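Long-range contact in mandelate racemase/muconate lactonizing enzyme-like protein (PDB 2QQ6), which binds magnesium in an enolase-type barrel domain and probably acts as a lyase of the mandelate racemase/muconate lactonizing enzyme family: residues Glu212-Asp222 with Leu238-Pro247. Sequence-based numbering, arbitrary orientation.
Sequences EVAIDMHGRFD and LLWLEEPTPP. With MG (magnesium ion), chain D.
Asp216 and Glu242 converge on one magnesium ion: Asp216 OD2 and Glu242 OE2 each bind it at 2.2 Å, their carboxylate planes 50° apart. Both side chains rise from the same face of a parallel strand pair, with CG anti to the backbone N (chi1 -162° in each), which swings them over to the metal. Glu268 completes the protein's share of the site. Glu242 OE1 forms a salt bridge with Lys169, while Asp216 OD1 accepts from His218 N at 2.6 Å, an Asx turn that should limit rotation of the carboxylate.

Two residues before Asp216, Ala214 CB sits over the face of the Trp240 indole, 3.8 Å from the five-membered ring centroid and 10° off its normal, a CH-pi contact. Trp240 NE1 donates a weak hydrogen bond to Glu242 OE1 at 3.4 Å. Replacing Trp240 by alanine would probably leave the Ala214 methyl without its aromatic cover and Glu242 OE1 without this weak donor. On the reverse face, Ile215 CD1 meets Leu238 CD2 at 3.7 Å and Ile215 CG2 meets Leu241 CD1 at 3.9 Å; Val200 of helix 190-207 packs on Ile215 and Leu238.

Backbone bonds fix the register: Ile215 N donates to Trp240 O, and Glu242 N to Ile215 O at 2.7 Å. With helix 223-233 connecting the strands, this is a beta-alpha-beta unit of the enolase-superfamily barrel, its metal-binding acids at the C-terminal strand ends.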
loop_
_atom_site.group_PDB
_atom_site.type_symbol
_atom_site.label_atom_id
_atom_site.label_comp_id
_atom_site.label_asym_id
_atom_site.label_seq_id
_atom_site.Cartn_x
_atom_site.Cartn_y
_atom_site.Cartn_z
ATOM N N GLU B 212 -21.208 20.076 17.757
ATOM C CA GLU B 212 -21.165 19.353 16.499
ATOM C C GLU B 212 -20.804 17.876 16.637
ATOM O O GLU B 212 -19.773 17.505 17.205
ATOM C CB GLU B 212 -20.219 20.054 15.534
ATOM C CG GLU B 212 -20.699 21.436 15.161
ATOM C CD GLU B 212 -20.015 21.965 13.928
ATOM O OE1 GLU B 212 -18.806 22.267 13.988
ATOM O OE2 GLU B 212 -20.690 22.068 12.884
ATOM N N VAL B 213 -21.669 17.027 16.106
ATOM C CA VAL B 213 -21.431 15.603 16.194
ATOM C C VAL B 213 -21.370 14.872 14.856
ATOM O O VAL B 213 -22.280 14.946 14.038
ATOM C CB VAL B 213 -22.483 14.946 17.123
ATOM C CG1 VAL B 213 -23.841 15.529 16.862
ATOM C CG2 VAL B 213 -22.492 13.443 16.923
ATOM N N ALA B 214 -20.260 14.167 14.657
ATOM C CA ALA B 214 -20.028 13.381 13.454
ATOM C C ALA B 214 -20.046 11.909 13.850
ATOM O O ALA B 214 -19.750 11.569 14.994
ATOM C CB ALA B 214 -18.690 13.757 12.821
ATOM N N ILE B 215 -20.394 11.049 12.892
ATOM C CA ILE B 215 -20.525 9.603 13.104
ATOM C C ILE B 215 -19.744 8.725 12.113
ATOM O O ILE B 215 -19.847 8.899 10.899
ATOM C CB ILE B 215 -22.017 9.234 13.046
ATOM C CG1 ILE B 215 -22.728 9.861 14.248
ATOM C CG2 ILE B 215 -22.198 7.722 12.966
ATOM C CD1 ILE B 215 -24.227 9.668 14.250
ATOM N N ASP B 216 -18.988 7.765 12.644
ATOM C CA ASP B 216 -18.170 6.870 11.826
ATOM C C ASP B 216 -18.848 5.520 11.667
ATOM O O ASP B 216 -19.399 4.980 12.623
ATOM C CB ASP B 216 -16.803 6.659 12.489
ATOM C CG ASP B 216 -15.746 6.124 11.530
ATOM O OD1 ASP B 216 -16.085 5.449 10.531
ATOM O OD2 ASP B 216 -14.552 6.360 11.799
HETATM N N MSE B 217 -18.803 4.983 10.451
HETATM C CA MSE B 217 -19.374 3.672 10.154
HETATM C C MSE B 217 -18.279 2.656 9.846
HETATM O O MSE B 217 -18.556 1.512 9.516
HETATM C CB MSE B 217 -20.330 3.759 8.972
HETATM C CG MSE B 217 -21.562 4.599 9.226
HETATM SE SE MSE B 217 -23.013 4.306 7.870
HETATM C CE MSE B 217 -22.828 5.933 6.859
ATOM N N HIS B 218 -17.032 3.099 9.946
ATOM C CA HIS B 218 -15.874 2.257 9.687
ATOM C C HIS B 218 -15.978 1.438 8.412
ATOM O O HIS B 218 -15.462 0.329 8.334
ATOM C CB HIS B 218 -15.612 1.358 10.898
ATOM C CG HIS B 218 -15.059 2.108 12.070
ATOM N ND1 HIS B 218 -15.640 2.078 13.319
ATOM C CD2 HIS B 218 -14.025 2.979 12.161
ATOM C CE1 HIS B 218 -14.995 2.902 14.121
ATOM N NE2 HIS B 218 -14.011 3.464 13.443
ATOM N N GLY B 219 -16.659 2.019 7.420
ATOM C CA GLY B 219 -16.882 1.409 6.114
ATOM C C GLY B 219 -17.071 -0.091 6.096
ATOM O O GLY B 219 -16.180 -0.828 5.683
ATOM N N ARG B 220 -18.249 -0.545 6.510
ATOM C CA ARG B 220 -18.524 -1.977 6.568
ATOM C C ARG B 220 -19.791 -2.398 5.837
ATOM O O ARG B 220 -20.140 -3.579 5.887
ATOM C CB ARG B 220 -18.703 -2.444 8.023
ATOM C CG ARG B 220 -17.864 -1.759 9.075
ATOM C CD ARG B 220 -16.547 -2.451 9.301
ATOM N NE ARG B 220 -15.925 -1.967 10.526
ATOM C CZ ARG B 220 -14.730 -2.345 10.956
ATOM N NH1 ARG B 220 -14.014 -3.219 10.256
ATOM N NH2 ARG B 220 -14.254 -1.850 12.084
ATOM N N PHE B 221 -20.479 -1.482 5.157
ATOM C CA PHE B 221 -21.749 -1.871 4.538
ATOM C C PHE B 221 -21.974 -1.742 3.046
ATOM O O PHE B 221 -21.301 -0.980 2.351
ATOM C CB PHE B 221 -22.875 -1.163 5.279
ATOM C CG PHE B 221 -22.639 -1.090 6.748
ATOM C CD1 PHE B 221 -21.805 -0.112 7.281
ATOM C CD2 PHE B 221 -23.183 -2.046 7.601
ATOM C CE1 PHE B 221 -21.520 -0.091 8.637
ATOM C CE2 PHE B 221 -22.904 -2.036 8.961
ATOM C CZ PHE B 221 -22.074 -1.062 9.482
ATOM N N ASP B 222 -22.955 -2.512 2.584
ATOM C CA ASP B 222 -23.359 -2.550 1.189
ATOM C C ASP B 222 -24.185 -1.326 0.830
ATOM O O ASP B 222 -24.641 -0.579 1.696
ATOM C CB ASP B 222 -24.185 -3.805 0.895
ATOM C CG ASP B 222 -25.404 -3.916 1.783
ATOM O OD1 ASP B 222 -25.913 -2.861 2.230
ATOM O OD2 ASP B 222 -25.868 -5.052 2.023
ATOM N N LEU B 238 -26.122 15.904 11.427
ATOM C CA LEU B 238 -24.769 15.475 11.764
ATOM C C LEU B 238 -23.722 16.380 11.124
ATOM O O LEU B 238 -24.001 17.085 10.159
ATOM C CB LEU B 238 -24.523 14.046 11.284
ATOM C CG LEU B 238 -25.530 12.963 11.641
ATOM C CD1 LEU B 238 -25.049 11.652 11.056
ATOM C CD2 LEU B 238 -25.674 12.852 13.146
ATOM N N LEU B 239 -22.512 16.357 11.671
ATOM C CA LEU B 239 -21.427 17.158 11.118
ATOM C C LEU B 239 -21.129 16.514 9.761
ATOM O O LEU B 239 -20.893 17.192 8.751
ATOM C CB LEU B 239 -20.192 17.106 12.039
ATOM C CG LEU B 239 -18.977 17.936 11.601
ATOM C CD1 LEU B 239 -19.406 19.352 11.276
ATOM C CD2 LEU B 239 -17.946 17.950 12.693
ATOM N N TRP B 240 -21.158 15.188 9.763
ATOM C CA TRP B 240 -20.943 14.396 8.570
ATOM C C TRP B 240 -21.120 12.942 8.957
ATOM O O TRP B 240 -21.223 12.611 10.141
ATOM C CB TRP B 240 -19.537 14.621 7.990
ATOM C CG TRP B 240 -18.421 13.937 8.711
ATOM C CD1 TRP B 240 -18.263 12.591 8.911
ATOM C CD2 TRP B 240 -17.268 14.561 9.279
ATOM N NE1 TRP B 240 -17.083 12.341 9.565
ATOM C CE2 TRP B 240 -16.449 13.533 9.802
ATOM C CE3 TRP B 240 -16.841 15.892 9.395
ATOM C CZ2 TRP B 240 -15.226 13.795 10.430
ATOM C CZ3 TRP B 240 -15.623 16.152 10.020
ATOM C CH2 TRP B 240 -14.831 15.104 10.527
ATOM N N LEU B 241 -21.160 12.082 7.947
ATOM C CA LEU B 241 -21.299 10.652 8.151
ATOM C C LEU B 241 -20.064 10.034 7.494
ATOM O O LEU B 241 -19.876 10.159 6.286
ATOM C CB LEU B 241 -22.588 10.175 7.495
ATOM C CG LEU B 241 -22.985 8.724 7.723
ATOM C CD1 LEU B 241 -22.875 8.380 9.185
ATOM C CD2 LEU B 241 -24.399 8.502 7.203
ATOM N N GLU B 242 -19.235 9.385 8.311
ATOM C CA GLU B 242 -17.967 8.782 7.889
ATOM C C GLU B 242 -18.006 7.357 7.326
ATOM O O GLU B 242 -18.555 6.439 7.931
ATOM C CB GLU B 242 -16.984 8.838 9.075
ATOM C CG GLU B 242 -15.493 8.672 8.758
ATOM C CD GLU B 242 -14.591 9.007 9.957
ATOM O OE1 GLU B 242 -14.740 10.103 10.524
ATOM O OE2 GLU B 242 -13.725 8.188 10.330
ATOM N N GLU B 243 -17.409 7.193 6.155
ATOM C CA GLU B 243 -17.296 5.905 5.477
ATOM C C GLU B 243 -18.415 4.870 5.580
ATOM O O GLU B 243 -18.278 3.890 6.302
ATOM C CB GLU B 243 -15.996 5.203 5.906
ATOM C CG GLU B 243 -14.715 6.012 5.755
ATOM C CD GLU B 243 -13.499 5.267 6.285
ATOM O OE1 GLU B 243 -13.555 4.820 7.453
ATOM O OE2 GLU B 243 -12.494 5.129 5.548
ATOM N N PRO B 244 -19.527 5.055 4.855
ATOM C CA PRO B 244 -20.593 4.051 4.940
ATOM C C PRO B 244 -20.205 2.770 4.202
ATOM O O PRO B 244 -20.619 1.682 4.574
ATOM C CB PRO B 244 -21.772 4.740 4.274
ATOM C CG PRO B 244 -21.117 5.649 3.290
ATOM C CD PRO B 244 -19.980 6.229 4.094
ATOM N N THR B 245 -19.405 2.891 3.151
ATOM C CA THR B 245 -19.013 1.713 2.391
ATOM C C THR B 245 -17.522 1.452 2.506
ATOM O O THR B 245 -16.782 2.308 2.982
ATOM C CB THR B 245 -19.401 1.849 0.878
ATOM O OG1 THR B 245 -18.979 3.121 0.365
ATOM C CG2 THR B 245 -20.906 1.686 0.698
ATOM N N PRO B 246 -17.072 0.253 2.091
ATOM C CA PRO B 246 -15.663 -0.162 2.126
ATOM C C PRO B 246 -14.808 0.845 1.349
ATOM O O PRO B 246 -15.257 1.407 0.344
ATOM C CB PRO B 246 -15.694 -1.536 1.470
ATOM C CG PRO B 246 -17.036 -2.049 1.833
ATOM C CD PRO B 246 -17.925 -0.857 1.635
ATOM N N PRO B 247 -13.567 1.083 1.809
ATOM C CA PRO B 247 -12.627 2.027 1.195
ATOM C C PRO B 247 -12.048 1.743 -0.189
ATOM O O PRO B 247 -11.250 2.525 -0.695
ATOM C CB PRO B 247 -11.536 2.170 2.267
ATOM C CG PRO B 247 -11.535 0.847 2.936
ATOM C CD PRO B 247 -13.016 0.547 3.067
HETATM MG MG MG D . -12.395 6.702 11.275
#